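Long-range contacts in extracellular PQQ-dependent sugar dehydrogenase (Coprinopsis cinerea, PDB 6JT6), which probably carries electrons, through the haem of its cytochrome b domain, away from a pyrroloquinoline quinone-dependent domain that oxidises sugars: residues 7-12 and 113-118; 13-18 and 183-188; 31-36 and 176-181; 104-109 and 190-195. All coordinates share one frame; numbering follows the deposited sequence.

Interaction 1. Residues 7-12 and 113-118; sequences WYDSIT and IQRIVY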
loop_
_atom_site.group_PDB
_atom_site.type_symbol
_atom_site.label_atom_id
_atom_site.label_comp_id
_atom_site.label_asym_id
_atom_site.label_seq_id
_atom_site.Cartn_x
_atom_site.Cartn_y
_atom_site.Cartn_z
ATOM N N TRP A 7 -4.018 4.577 -13.795
ATOM C CA TRP A 7 -5.001 3.520 -13.921
ATOM C C TRP A 7 -6.306 3.964 -13.294
ATOM O O TRP A 7 -6.343 4.387 -12.138
ATOM C CB TRP A 7 -4.473 2.264 -13.239
ATOM C CG TRP A 7 -5.486 1.199 -13.016
ATOM C CD1 TRP A 7 -6.049 0.355 -13.968
ATOM C CD2 TRP A 7 -6.080 0.843 -11.766
ATOM N NE1 TRP A 7 -6.952 -0.502 -13.364
ATOM C CE2 TRP A 7 -6.989 -0.224 -12.017
ATOM C CE3 TRP A 7 -5.927 1.310 -10.451
ATOM C CZ2 TRP A 7 -7.734 -0.834 -10.987
ATOM C CZ3 TRP A 7 -6.680 0.709 -9.433
ATOM C CH2 TRP A 7 -7.559 -0.356 -9.708
ATOM N N TYR A 8 -7.379 3.863 -14.066
ATOM C CA TYR A 8 -8.690 4.215 -13.569
ATOM C C TYR A 8 -9.205 3.083 -12.710
ATOM O O TYR A 8 -9.329 1.938 -13.171
ATOM C CB TYR A 8 -9.636 4.504 -14.753
ATOM C CG TYR A 8 -11.049 4.864 -14.351
ATOM C CD1 TYR A 8 -11.325 6.043 -13.638
ATOM C CD2 TYR A 8 -12.115 4.016 -14.672
ATOM C CE1 TYR A 8 -12.642 6.390 -13.289
ATOM C CE2 TYR A 8 -13.435 4.339 -14.314
ATOM C CZ TYR A 8 -13.695 5.518 -13.631
ATOM O OH TYR A 8 -14.991 5.820 -13.282
ATOM N N ASP A 9 -9.493 3.394 -11.449
ATOM C CA ASP A 9 -10.100 2.424 -10.557
ATOM C C ASP A 9 -11.612 2.477 -10.779
ATOM O O ASP A 9 -12.316 3.354 -10.266
ATOM C CB ASP A 9 -9.733 2.729 -9.108
ATOM C CG ASP A 9 -10.315 1.736 -8.124
ATOM O OD1 ASP A 9 -10.481 0.561 -8.460
ATOM O OD2 ASP A 9 -10.592 2.146 -6.989
ATOM N N SER A 10 -12.099 1.515 -11.555
ATOM C CA SER A 10 -13.518 1.419 -11.870
ATOM C C SER A 10 -14.403 1.277 -10.616
ATOM O O SER A 10 -15.560 1.708 -10.624
ATOM C CB SER A 10 -13.740 0.248 -12.855
ATOM O OG SER A 10 -15.105 -0.107 -12.915
ATOM N N ILE A 11 -13.867 0.713 -9.523
ATOM C CA ILE A 11 -14.683 0.562 -8.305
ATOM C C ILE A 11 -15.070 1.903 -7.657
ATOM O O ILE A 11 -16.198 2.068 -7.168
ATOM C CB ILE A 11 -14.049 -0.450 -7.317
ATOM C CG1 ILE A 11 -13.994 -1.843 -8.006
ATOM C CG2 ILE A 11 -14.809 -0.463 -5.980
ATOM C CD1 ILE A 11 -13.183 -2.935 -7.313
ATOM N N THR A 12 -14.169 2.885 -7.711
ATOM C CA THR A 12 -14.355 4.134 -6.956
ATOM C C THR A 12 -14.397 5.390 -7.816
ATOM O O THR A 12 -14.771 6.450 -7.319
ATOM C CB THR A 12 -13.207 4.330 -5.932
ATOM O OG1 THR A 12 -11.953 4.439 -6.632
ATOM C CG2 THR A 12 -13.142 3.149 -4.966
ATOM N N ILE A 113 -11.777 -10.704 -5.504
ATOM C CA ILE A 113 -10.609 -9.926 -5.133
ATOM C C ILE A 113 -10.632 -9.611 -3.652
ATOM O O ILE A 113 -11.689 -9.659 -3.018
ATOM C CB ILE A 113 -10.445 -8.624 -5.981
ATOM C CG1 ILE A 113 -11.662 -7.682 -5.878
ATOM C CG2 ILE A 113 -10.166 -8.997 -7.429
ATOM C CD1 ILE A 113 -11.373 -6.226 -6.210
ATOM N N GLN A 114 -9.455 -9.335 -3.096
ATOM C CA GLN A 114 -9.360 -8.554 -1.853
ATOM C C GLN A 114 -8.739 -7.164 -2.139
ATOM O O GLN A 114 -7.876 -7.014 -3.025
ATOM C CB GLN A 114 -8.595 -9.293 -0.764
ATOM C CG GLN A 114 -7.141 -9.581 -1.109
ATOM C CD GLN A 114 -6.467 -10.379 -0.032
ATOM O OE1 GLN A 114 -6.076 -9.828 1.004
ATOM N NE2 GLN A 114 -6.305 -11.694 -0.267
ATOM N N ARG A 115 -9.176 -6.164 -1.382
ATOM C CA ARG A 115 -8.643 -4.812 -1.518
ATOM C C ARG A 115 -8.337 -4.212 -0.166
ATOM O O ARG A 115 -9.137 -4.352 0.784
ATOM C CB ARG A 115 -9.669 -3.923 -2.197
ATOM C CG ARG A 115 -9.514 -3.829 -3.679
ATOM C CD ARG A 115 -10.735 -3.118 -4.212
ATOM N NE ARG A 115 -10.807 -1.656 -4.033
ATOM C CZ ARG A 115 -10.550 -0.776 -5.013
ATOM N NH1 ARG A 115 -10.090 -1.200 -6.198
ATOM N NH2 ARG A 115 -10.732 0.509 -4.819
ATOM N N ILE A 116 -7.175 -3.562 -0.050
ATOM C CA ILE A 116 -6.931 -2.770 1.173
ATOM C C ILE A 116 -6.540 -1.378 0.715
ATOM O O ILE A 116 -5.449 -1.191 0.154
ATOM C CB ILE A 116 -5.851 -3.361 2.152
ATOM C CG1 ILE A 116 -6.136 -4.809 2.523
ATOM C CG2 ILE A 116 -5.782 -2.532 3.448
ATOM C CD1 ILE A 116 -5.392 -5.782 1.657
ATOM N N VAL A 117 -7.427 -0.412 0.960
ATOM C CA VAL A 117 -7.193 0.947 0.520
ATOM C C VAL A 117 -6.866 1.729 1.789
ATOM O O VAL A 117 -7.567 1.619 2.798
ATOM C CB VAL A 117 -8.452 1.551 -0.148
ATOM C CG1 VAL A 117 -8.144 2.945 -0.731
ATOM C CG2 VAL A 117 -9.020 0.593 -1.188
ATOM N N TYR A 118 -5.793 2.510 1.761
ATOM C CA TYR A 118 -5.335 3.083 3.012
ATOM C C TYR A 118 -4.782 4.491 2.823
ATOM O O TYR A 118 -4.314 4.853 1.733
ATOM C CB TYR A 118 -4.301 2.142 3.697
ATOM C CG TYR A 118 -3.051 1.934 2.867
ATOM C CD1 TYR A 118 -1.950 2.815 2.974
ATOM C CD2 TYR A 118 -2.956 0.857 1.953
ATOM C CE1 TYR A 118 -0.826 2.633 2.188
ATOM C CE2 TYR A 118 -1.819 0.655 1.184
ATOM C CZ TYR A 118 -0.758 1.557 1.294
ATOM O OH TYR A 118 0.405 1.379 0.537
#
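Asp9 and Arg115 form a buried salt bridge between the turn around 9-12, next to strand 5-8, and strand 113-121 of the curled sheet in this cytochrome domain of the cellobiose dehydrogenase type. The guanidinium grips the carboxylate end-on with two nitrogens: Arg115 NH2 donates to Asp9 OD2 at 2.7 Å, nearly straight at 165°, and Arg115 NH1 to Asp9 OD1 at 2.9 Å. Both oxygens are met on the syn side, OD2 in the guanidinium plane and OD1 tilted from it; the two planes are 18° apart.

Further hydrogen bonds fix the pair. Thr12 OG1 reaches Asp9 OD2 at 2.7 Å from above the carboxylate plane, so that oxygen has two donors, while Arg115 NE is held by Ser106 O and NH1 also by Gln49 OE1. A bend at chi3 (76°) turns the end of the arginine toward the aspartate. Replacing Asp9 by an alanine removes the carboxylate and is likely to leave the buried Arg115 charge without its mate and Thr12 OG1 without this acceptor.

Carbon also packs on the guanidinium. Atom CH2 of the Trp7 ring comes loosely to its edge near NH1. Thr12 CG2 packs 3.6 Å from Arg115 NH2. Ile11 lies over one guanidinium face, with CD1 3.7 Å from Arg115 NH1, and the same methyl meets Ile113 CD1 tip to tip at 3.9 Å.

Interaction 2. Residues 13-18 and 183-188; sequences GVTFSR and DYYLQQ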
loop_
_atom_site.group_PDB
_atom_site.type_symbol
_atom_site.label_atom_id
_atom_site.label_comp_id
_atom_site.label_asym_id
_atom_site.label_seq_id
_atom_site.Cartn_x
_atom_site.Cartn_y
_atom_site.Cartn_z
ATOM N N GLY A 13 -14.002 5.280 -9.083
ATOM C CA GLY A 13 -13.881 6.466 -9.954
ATOM C C GLY A 13 -12.621 7.285 -9.734
ATOM O O GLY A 13 -12.418 8.319 -10.391
ATOM N N VAL A 14 -11.720 6.826 -8.853
ATOM C CA VAL A 14 -10.472 7.571 -8.686
ATOM C C VAL A 14 -9.375 6.982 -9.594
ATOM O O VAL A 14 -9.516 5.880 -10.088
ATOM C CB VAL A 14 -10.010 7.709 -7.192
ATOM C CG1 VAL A 14 -11.180 7.951 -6.214
ATOM C CG2 VAL A 14 -9.164 6.546 -6.765
ATOM N N THR A 15 -8.286 7.713 -9.805
ATOM C CA THR A 15 -7.198 7.219 -10.611
ATOM C C THR A 15 -5.979 7.041 -9.714
ATOM O O THR A 15 -5.721 7.882 -8.831
ATOM C CB THR A 15 -6.853 8.162 -11.800
ATOM O OG1 THR A 15 -6.386 9.415 -11.265
ATOM C CG2 THR A 15 -8.057 8.374 -12.672
ATOM N N PHE A 16 -5.272 5.914 -9.898
ATOM C CA PHE A 16 -4.031 5.651 -9.135
ATOM C C PHE A 16 -2.859 5.579 -10.133
ATOM O O PHE A 16 -3.052 5.280 -11.333
ATOM C CB PHE A 16 -4.097 4.288 -8.430
ATOM C CG PHE A 16 -5.086 4.196 -7.300
ATOM C CD1 PHE A 16 -4.657 4.259 -5.959
ATOM C CD2 PHE A 16 -6.455 3.957 -7.550
ATOM C CE1 PHE A 16 -5.574 4.146 -4.887
ATOM C CE2 PHE A 16 -7.362 3.821 -6.493
ATOM C CZ PHE A 16 -6.942 3.932 -5.173
ATOM N N SER A 17 -1.651 5.820 -9.629
ATOM C CA SER A 17 -0.465 5.278 -10.276
ATOM C C SER A 17 -0.350 3.802 -9.823
ATOM O O SER A 17 -0.063 3.502 -8.635
ATOM C CB SER A 17 0.777 6.094 -9.906
ATOM O OG SER A 17 1.925 5.464 -10.429
ATOM N N ARG A 18 -0.581 2.888 -10.763
ATOM C CA ARG A 18 -0.704 1.460 -10.433
ATOM C C ARG A 18 0.361 0.585 -11.090
ATOM O O ARG A 18 0.656 0.747 -12.282
ATOM C CB ARG A 18 -2.079 0.925 -10.825
ATOM C CG ARG A 18 -2.341 -0.449 -10.227
ATOM C CD ARG A 18 -2.958 -1.437 -11.212
ATOM N NE ARG A 18 -2.648 -1.251 -12.632
ATOM C CZ ARG A 18 -3.312 -1.877 -13.600
ATOM N NH1 ARG A 18 -4.280 -2.738 -13.287
ATOM N NH2 ARG A 18 -3.004 -1.674 -14.876
ATOM N N ASP A 183 -7.190 15.565 -2.196
ATOM C CA ASP A 183 -8.205 15.753 -1.155
ATOM C C ASP A 183 -9.556 15.193 -1.588
ATOM O O ASP A 183 -10.199 14.495 -0.807
ATOM C CB ASP A 183 -8.384 17.228 -0.735
ATOM C CG ASP A 183 -7.160 17.834 -0.067
ATOM O OD1 ASP A 183 -6.448 17.168 0.728
ATOM O OD2 ASP A 183 -6.921 19.035 -0.340
ATOM N N TYR A 184 -9.975 15.478 -2.826
ATOM C CA TYR A 184 -11.209 14.931 -3.412
ATOM C C TYR A 184 -11.156 13.406 -3.438
ATOM O O TYR A 184 -12.110 12.741 -3.012
ATOM C CB TYR A 184 -11.422 15.463 -4.843
ATOM C CG TYR A 184 -12.538 14.783 -5.605
ATOM C CD1 TYR A 184 -13.884 14.912 -5.185
ATOM C CD2 TYR A 184 -12.261 13.999 -6.746
ATOM C CE1 TYR A 184 -14.917 14.286 -5.884
ATOM C CE2 TYR A 184 -13.288 13.369 -7.457
ATOM C CZ TYR A 184 -14.613 13.514 -7.021
ATOM O OH TYR A 184 -15.640 12.890 -7.707
ATOM N N TYR A 185 -10.031 12.865 -3.931
ATOM C CA TYR A 185 -9.817 11.421 -3.973
ATOM C C TYR A 185 -9.871 10.812 -2.567
ATOM O O TYR A 185 -10.484 9.761 -2.376
ATOM C CB TYR A 185 -8.469 11.087 -4.658
ATOM C CG TYR A 185 -8.495 11.143 -6.178
ATOM C CD1 TYR A 185 -9.713 11.150 -6.890
ATOM C CD2 TYR A 185 -7.295 11.154 -6.917
ATOM C CE1 TYR A 185 -9.729 11.194 -8.292
ATOM C CE2 TYR A 185 -7.298 11.137 -8.325
ATOM C CZ TYR A 185 -8.507 11.173 -9.014
ATOM O OH TYR A 185 -8.528 11.161 -10.414
ATOM N N LEU A 186 -9.246 11.483 -1.591
ATOM C CA LEU A 186 -9.221 11.005 -0.205
ATOM C C LEU A 186 -10.617 10.891 0.345
ATOM O O LEU A 186 -10.954 9.867 0.925
ATOM C CB LEU A 186 -8.365 11.888 0.708
ATOM C CG LEU A 186 -8.242 11.493 2.206
ATOM C CD1 LEU A 186 -7.675 10.088 2.402
ATOM C CD2 LEU A 186 -7.395 12.512 2.990
ATOM N N GLN A 187 -11.409 11.954 0.184
ATOM C CA GLN A 187 -12.830 11.960 0.610
ATOM C C GLN A 187 -13.623 10.871 -0.088
ATOM O O GLN A 187 -14.355 10.117 0.575
ATOM C CB GLN A 187 -13.482 13.347 0.407
ATOM C CG GLN A 187 -15.000 13.407 0.663
ATOM C CD GLN A 187 -15.873 12.901 -0.485
ATOM O OE1 GLN A 187 -15.718 13.305 -1.662
ATOM N NE2 GLN A 187 -16.781 11.996 -0.160
ATOM N N GLN A 188 -13.516 10.794 -1.411
ATOM C CA GLN A 188 -14.291 9.793 -2.194
ATOM C C GLN A 188 -13.999 8.367 -1.715
ATOM O O GLN A 188 -14.900 7.570 -1.552
ATOM C CB GLN A 188 -13.979 9.879 -3.696
ATOM C CG GLN A 188 -14.570 11.084 -4.401
ATOM C CD GLN A 188 -16.081 11.006 -4.541
ATOM O OE1 GLN A 188 -16.592 10.093 -5.169
ATOM N NE2 GLN A 188 -16.804 11.963 -3.932
HETATM O O HOH W 1 -10.519 9.999 -11.547
#
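Helix 182-191 packs against residues 13-15, where the chain runs into strand 15-21 of the curled mixed sheet, and Tyr185 is the side chain that carries the contact. Its ring lies against Val14 in a CH-pi contact: Val14 CB sits 3.8 Å from the centroid of the Tyr185 ring and 24° off the ring normal, displaced toward the rim, so the nearest ring atom is Tyr185 CD1 at 3.5 Å from Val14 CB. The valine and tyrosine side chains run past each other in opposite directions. Val14 CG1, anti to its own carbonyl carbon (chi1 -39°), also touches Tyr185 CD1 and extends to Gln188 CB at 4.2 Å, one helical turn further on.

The phenol end of the tyrosine is polar. Tyr185 OH and Thr15 OG1 share a hydrogen bond of 2.9 Å in which either hydroxyl could be the donor. Thr15 OG1 stands between its backbone N and carbonyl carbon (chi1 64°), and this rotation brings it to the phenol oxygen. A water extends the link, 2.6 Å from Tyr185 OH and donating to Gly13 O at 2.8 Å. Ile31 of the adjoining strand 26-33 touches both Val14 and Tyr185 and so adds to the packing of the ring.

Tyr185 therefore joins helix to sheet in two ways: the ring face rests on aliphatic carbon, and although the tyrosine is buried, its hydroxyl is bonded to Thr15 and to the water, which restrains the ring at its far end.

Interaction 3. Residues 31-36 and 176-181; sequences IFPSAS and NARTTL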
loop_
_atom_site.group_PDB
_atom_site.type_symbol
_atom_site.label_atom_id
_atom_site.label_comp_id
_atom_site.label_asym_id
_atom_site.label_seq_id
_atom_site.Cartn_x
_atom_site.Cartn_y
_atom_site.Cartn_z
ATOM N N ILE A 31 -1.573 7.256 -4.664
ATOM C CA ILE A 31 -1.934 8.623 -4.983
ATOM C C ILE A 31 -1.177 9.505 -3.996
ATOM O O ILE A 31 -1.242 9.257 -2.802
ATOM C CB ILE A 31 -3.454 8.879 -4.830
ATOM C CG1 ILE A 31 -4.294 7.775 -5.508
ATOM C CG2 ILE A 31 -3.801 10.214 -5.466
ATOM C CD1 ILE A 31 -5.790 7.818 -5.183
ATOM N N PHE A 32 -0.465 10.509 -4.494
ATOM C CA PHE A 32 0.307 11.406 -3.624
ATOM C C PHE A 32 -0.280 12.808 -3.776
ATOM O O PHE A 32 -0.856 13.123 -4.827
ATOM C CB PHE A 32 1.827 11.384 -3.947
ATOM C CG PHE A 32 2.544 10.162 -3.443
ATOM C CD1 PHE A 32 3.377 10.238 -2.317
ATOM C CD2 PHE A 32 2.461 8.948 -4.127
ATOM C CE1 PHE A 32 4.047 9.098 -1.850
ATOM C CE2 PHE A 32 3.125 7.814 -3.658
ATOM C CZ PHE A 32 3.911 7.885 -2.517
ATOM N N PRO A 33 -0.153 13.647 -2.723
ATOM C CA PRO A 33 -0.618 15.032 -2.831
ATOM C C PRO A 33 0.354 15.885 -3.637
ATOM O O PRO A 33 1.549 15.592 -3.710
ATOM C CB PRO A 33 -0.695 15.493 -1.376
ATOM C CG PRO A 33 0.313 14.668 -0.672
ATOM C CD PRO A 33 0.288 13.327 -1.347
ATOM N N SER A 34 -0.187 16.944 -4.211
ATOM C CA SER A 34 0.536 17.864 -5.068
ATOM C C SER A 34 1.416 18.864 -4.304
ATOM O O SER A 34 1.944 18.552 -3.228
ATOM C CB SER A 34 -0.475 18.613 -5.929
ATOM O OG SER A 34 0.184 19.271 -6.991
ATOM N N ALA A 35 1.586 20.049 -4.911
ATOM C CA ALA A 35 2.317 21.211 -4.362
ATOM C C ALA A 35 1.588 22.513 -4.739
ATOM O O ALA A 35 1.754 23.535 -4.071
ATOM C CB ALA A 35 3.755 21.234 -4.863
ATOM N N SER A 36 0.788 22.448 -5.808
ATOM C CA SER A 36 -0.110 23.516 -6.264
ATOM C C SER A 36 -1.297 23.688 -5.309
ATOM O O SER A 36 -1.677 24.814 -4.953
ATOM C CB SER A 36 -0.630 23.157 -7.660
ATOM O OG SER A 36 -0.966 24.281 -8.447
ATOM N N ASN A 176 4.564 12.071 -11.220
ATOM C CA ASN A 176 3.444 11.507 -11.950
ATOM C C ASN A 176 2.333 10.901 -11.090
ATOM O O ASN A 176 1.191 10.745 -11.567
ATOM C CB ASN A 176 3.939 10.489 -12.975
ATOM C CG ASN A 176 3.847 11.017 -14.394
ATOM O OD1 ASN A 176 4.864 11.203 -15.088
ATOM N ND2 ASN A 176 2.624 11.290 -14.831
ATOM N N ALA A 177 2.667 10.539 -9.848
ATOM C CA ALA A 177 1.703 9.985 -8.900
ATOM C C ALA A 177 1.063 11.104 -8.041
ATOM O O ALA A 177 0.086 10.860 -7.321
ATOM C CB ALA A 177 2.362 8.907 -8.043
ATOM N N ARG A 178 1.606 12.327 -8.143
ATOM C CA ARG A 178 1.092 13.504 -7.409
ATOM C C ARG A 178 -0.100 14.147 -8.128
ATOM O O ARG A 178 -0.127 14.199 -9.341
ATOM C CB ARG A 178 2.205 14.533 -7.125
ATOM C CG ARG A 178 3.356 13.985 -6.291
ATOM C CD ARG A 178 4.230 15.068 -5.636
ATOM N NE ARG A 178 5.270 14.461 -4.785
ATOM C CZ ARG A 178 5.124 14.027 -3.521
ATOM N NH1 ARG A 178 3.977 14.143 -2.841
ATOM N NH2 ARG A 178 6.173 13.484 -2.904
ATOM N N THR A 179 -1.096 14.614 -7.371
ATOM C CA THR A 179 -2.297 15.233 -7.965
ATOM C C THR A 179 -2.950 16.264 -7.052
ATOM O O THR A 179 -3.097 16.046 -5.838
ATOM C CB THR A 179 -3.363 14.201 -8.458
ATOM O OG1 THR A 179 -4.476 14.904 -9.043
ATOM C CG2 THR A 179 -3.900 13.319 -7.313
ATOM N N THR A 180 -3.369 17.383 -7.650
ATOM C CA THR A 180 -4.159 18.384 -6.919
ATOM C C THR A 180 -5.537 17.807 -6.567
ATOM O O THR A 180 -6.195 18.320 -5.672
ATOM C CB THR A 180 -4.274 19.740 -7.670
ATOM O OG1 THR A 180 -4.882 19.526 -8.943
ATOM C CG2 THR A 180 -2.906 20.364 -7.853
ATOM N N LEU A 181 -5.928 16.700 -7.223
ATOM C CA LEU A 181 -7.170 15.969 -6.885
ATOM C C LEU A 181 -7.096 15.118 -5.581
ATOM O O LEU A 181 -8.085 14.491 -5.204
ATOM C CB LEU A 181 -7.634 15.073 -8.044
ATOM C CG LEU A 181 -8.226 15.819 -9.250
ATOM C CD1 LEU A 181 -8.505 14.819 -10.341
ATOM C CD2 LEU A 181 -9.490 16.610 -8.897
#
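Arg178 reaches across the neighbouring strand 26-33 to the carbonyl of Pro33. Its chain leaves CA with CG beside the backbone N (chi1 -60°) and then runs extended from CG to NE, which carries the guanidinium over Phe32 CB to the carbonyl. There Arg178 NH1 donates to Pro33 O at 3.0 Å and 167°, with the oxygen in the guanidinium plane and the nitrogen in the carbonyl plane. NE and NH2 of the same arginine bond to Thr135 O and Pro134 O, so three carbonyls fix its rotation. Phe32 CG lies over one face of the guanidinium, with Phe32 CB 3.7 Å from Arg178 NH1, and the ring and guanidinium planes stand 76° apart. The Phe32 ring leads off to stack on Phe44, with CD2 touching Ala177 CB at 3.9 Å.

The CB of Thr179 is directed away from segment 31-36. Its OG1 lies anti to the backbone N, where it accepts a capping bond from Leu181 N, and its CG2 is left to meet Ile31 CG2 at 3.6 Å. Thr180 CG2 packs against Ser34 and Ser36, 3.4 Å from Ser34 OG.

Between the backbones, Phe32 N donates to Ala177 O at 2.9 Å and Thr179 N to Phe32 O at 3.0 Å, the latter oxygen also receiving a CA-H contact from Arg178. Phe32 thus binds the residues before and after Arg178, the bonding pattern of a parallel beta bridge, by which the short, weakly bonded strand 178-179 joins the mixed sheet just before helix 182-191.

Interaction 4. Residues 104-109 and 190-195; sequences LGSSGT and TNAPPL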
loop_
_atom_site.group_PDB
_atom_site.type_symbol
_atom_site.label_atom_id
_atom_site.label_comp_id
_atom_site.label_asym_id
_atom_site.label_seq_id
_atom_site.Cartn_x
_atom_site.Cartn_y
_atom_site.Cartn_z
ATOM N N LEU A 104 -9.531 2.869 4.344
ATOM C CA LEU A 104 -10.549 3.662 3.646
ATOM C C LEU A 104 -11.587 2.720 3.060
ATOM O O LEU A 104 -11.451 1.489 3.188
ATOM C CB LEU A 104 -9.887 4.533 2.543
ATOM C CG LEU A 104 -8.746 5.475 2.985
ATOM C CD1 LEU A 104 -8.128 6.354 1.858
ATOM C CD2 LEU A 104 -9.145 6.352 4.174
ATOM N N GLY A 105 -12.610 3.268 2.399
ATOM C CA GLY A 105 -13.685 2.463 1.815
ATOM C C GLY A 105 -13.258 1.651 0.607
ATOM O O GLY A 105 -12.090 1.725 0.192
ATOM N N SER A 106 -14.200 0.890 0.036
ATOM C CA SER A 106 -13.943 -0.116 -1.030
ATOM C C SER A 106 -12.868 -1.175 -0.653
ATOM O O SER A 106 -12.294 -1.826 -1.517
ATOM C CB SER A 106 -13.620 0.561 -2.379
ATOM O OG SER A 106 -12.385 1.253 -2.332
ATOM N N SER A 107 -12.619 -1.338 0.649
ATOM C CA SER A 107 -11.738 -2.366 1.166
ATOM C C SER A 107 -12.544 -3.608 1.578
ATOM O O SER A 107 -13.749 -3.521 1.824
ATOM C CB SER A 107 -10.896 -1.846 2.355
ATOM O OG SER A 107 -10.078 -0.773 1.975
ATOM N N GLY A 108 -11.856 -4.748 1.664
ATOM C CA GLY A 108 -12.462 -6.023 2.086
ATOM C C GLY A 108 -12.382 -7.015 0.944
ATOM O O GLY A 108 -11.415 -6.990 0.174
ATOM N N THR A 109 -13.388 -7.881 0.826
ATOM C CA THR A 109 -13.408 -8.874 -0.237
ATOM C C THR A 109 -14.772 -9.022 -0.881
ATOM O O THR A 109 -15.791 -8.862 -0.206
ATOM C CB THR A 109 -12.812 -10.243 0.222
ATOM O OG1 THR A 109 -12.736 -11.144 -0.902
ATOM C CG2 THR A 109 -13.619 -10.860 1.341
ATOM N N THR A 190 -12.718 7.436 1.245
ATOM C CA THR A 190 -13.114 7.252 2.630
ATOM C C THR A 190 -14.616 6.903 2.673
ATOM O O THR A 190 -15.042 6.049 3.464
ATOM C CB THR A 190 -12.827 8.514 3.481
ATOM O OG1 THR A 190 -11.444 8.840 3.350
ATOM C CG2 THR A 190 -13.157 8.295 4.979
ATOM N N ASN A 191 -15.382 7.554 1.800
ATOM C CA ASN A 191 -16.840 7.421 1.781
ATOM C C ASN A 191 -17.372 6.245 0.940
ATOM O O ASN A 191 -18.592 5.997 0.915
ATOM C CB ASN A 191 -17.496 8.750 1.387
ATOM C CG ASN A 191 -17.630 9.692 2.574
ATOM O OD1 ASN A 191 -17.047 10.777 2.600
ATOM N ND2 ASN A 191 -18.354 9.253 3.593
ATOM N N ALA A 192 -16.487 5.534 0.246
ATOM C CA ALA A 192 -16.925 4.389 -0.534
ATOM C C ALA A 192 -17.305 3.289 0.467
ATOM O O ALA A 192 -16.602 3.106 1.446
ATOM C CB ALA A 192 -15.832 3.930 -1.472
ATOM N N PRO A 193 -18.420 2.568 0.244
ATOM C CA PRO A 193 -18.721 1.474 1.174
ATOM C C PRO A 193 -17.717 0.289 1.069
ATOM O O PRO A 193 -16.967 0.176 0.062
ATOM C CB PRO A 193 -20.119 1.034 0.734
ATOM C CG PRO A 193 -20.151 1.373 -0.711
ATOM C CD PRO A 193 -19.478 2.715 -0.769
ATOM N N PRO A 194 -17.723 -0.608 2.075
ATOM C CA PRO A 194 -16.844 -1.767 1.979
ATOM C C PRO A 194 -17.141 -2.653 0.768
ATOM O O PRO A 194 -18.269 -2.638 0.227
ATOM C CB PRO A 194 -17.130 -2.539 3.280
ATOM C CG PRO A 194 -18.450 -2.063 3.738
ATOM C CD PRO A 194 -18.528 -0.636 3.314
ATOM N N LEU A 195 -16.132 -3.413 0.354
ATOM C CA LEU A 195 -16.307 -4.392 -0.716
ATOM C C LEU A 195 -17.350 -5.467 -0.392
ATOM O O LEU A 195 -17.428 -5.965 0.736
ATOM C CB LEU A 195 -14.983 -5.077 -1.032
ATOM C CG LEU A 195 -14.154 -4.707 -2.253
ATOM C CD1 LEU A 195 -13.302 -5.918 -2.608
ATOM C CD2 LEU A 195 -14.993 -4.268 -3.451
HETATM O O HOH W 2 -15.537 -7.282 2.794
#
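Ser107 O accepts the shortest sound bond of this contact, from Leu195 N at 2.8 Å and 164°. A second backbone bond lies a little earlier along both segments, Ser106 N to Pro193 O at 2.9 Å but more bent, 139°. Together they lay the tail that follows helix 182-191 along the broken part of strand 100-109. A water adds a looser link between Thr109 N and Leu195 O.

The approach is tight at Gly105, whose CA is 3.0 Å from Ala192 O in a CA-H...O contact; a side chain there would run into that oxygen. Ala192 CB faces the backbone of Gly105 and Ser106. Nearer the helix, Leu104 CD2 packs 3.5 Å from Thr190 OG1, a hydroxyl that is bonded to Leu186 O within the helix.

Leu195 buries more of its surface in this contact than any other residue. Its chi1 of -103°, off the usual staggered positions, goes with CG lying 3.5 Å from Ser106 O, and the CD1 branch passes on to Gly108 O at 3.5 Å and to Thr109 CA. The side chain also touches Ile113 and Arg115 of the next strand. With an alanine in place of Leu195, the backbone bond could remain, but the gap left over Ser106 and Gly108 would probably weaken the hold on the tail.

The polar hold is thus made by main-chain atoms, though the close fit at Gly105 leaves no room for a side chain, whereas the main side-chain contribution is Leu195 packing over the main chain of 106-109.

In the fold
All four contacts reach the mixed, curled sheet, and each is partly buried. Interaction 1 lies nearest the chain's centre, about 11 Å from it between centres, and alone contains a salt bridge; interaction 3 is farthest out, at about 17 Å, and relies on strand pairing and an arginine bound to carbonyls. Interactions 2 and 4 share helix 182-191, the first using a tyrosine on its flank, the second the tail beyond its end. Strands 5-8 and 15-21 pair between interactions 1 and 2, and strands 100-109 and 113-121 between 1 and 4. Ile31 packs interaction 3 against interaction 2, whereas interactions 3 and 4 do not touch.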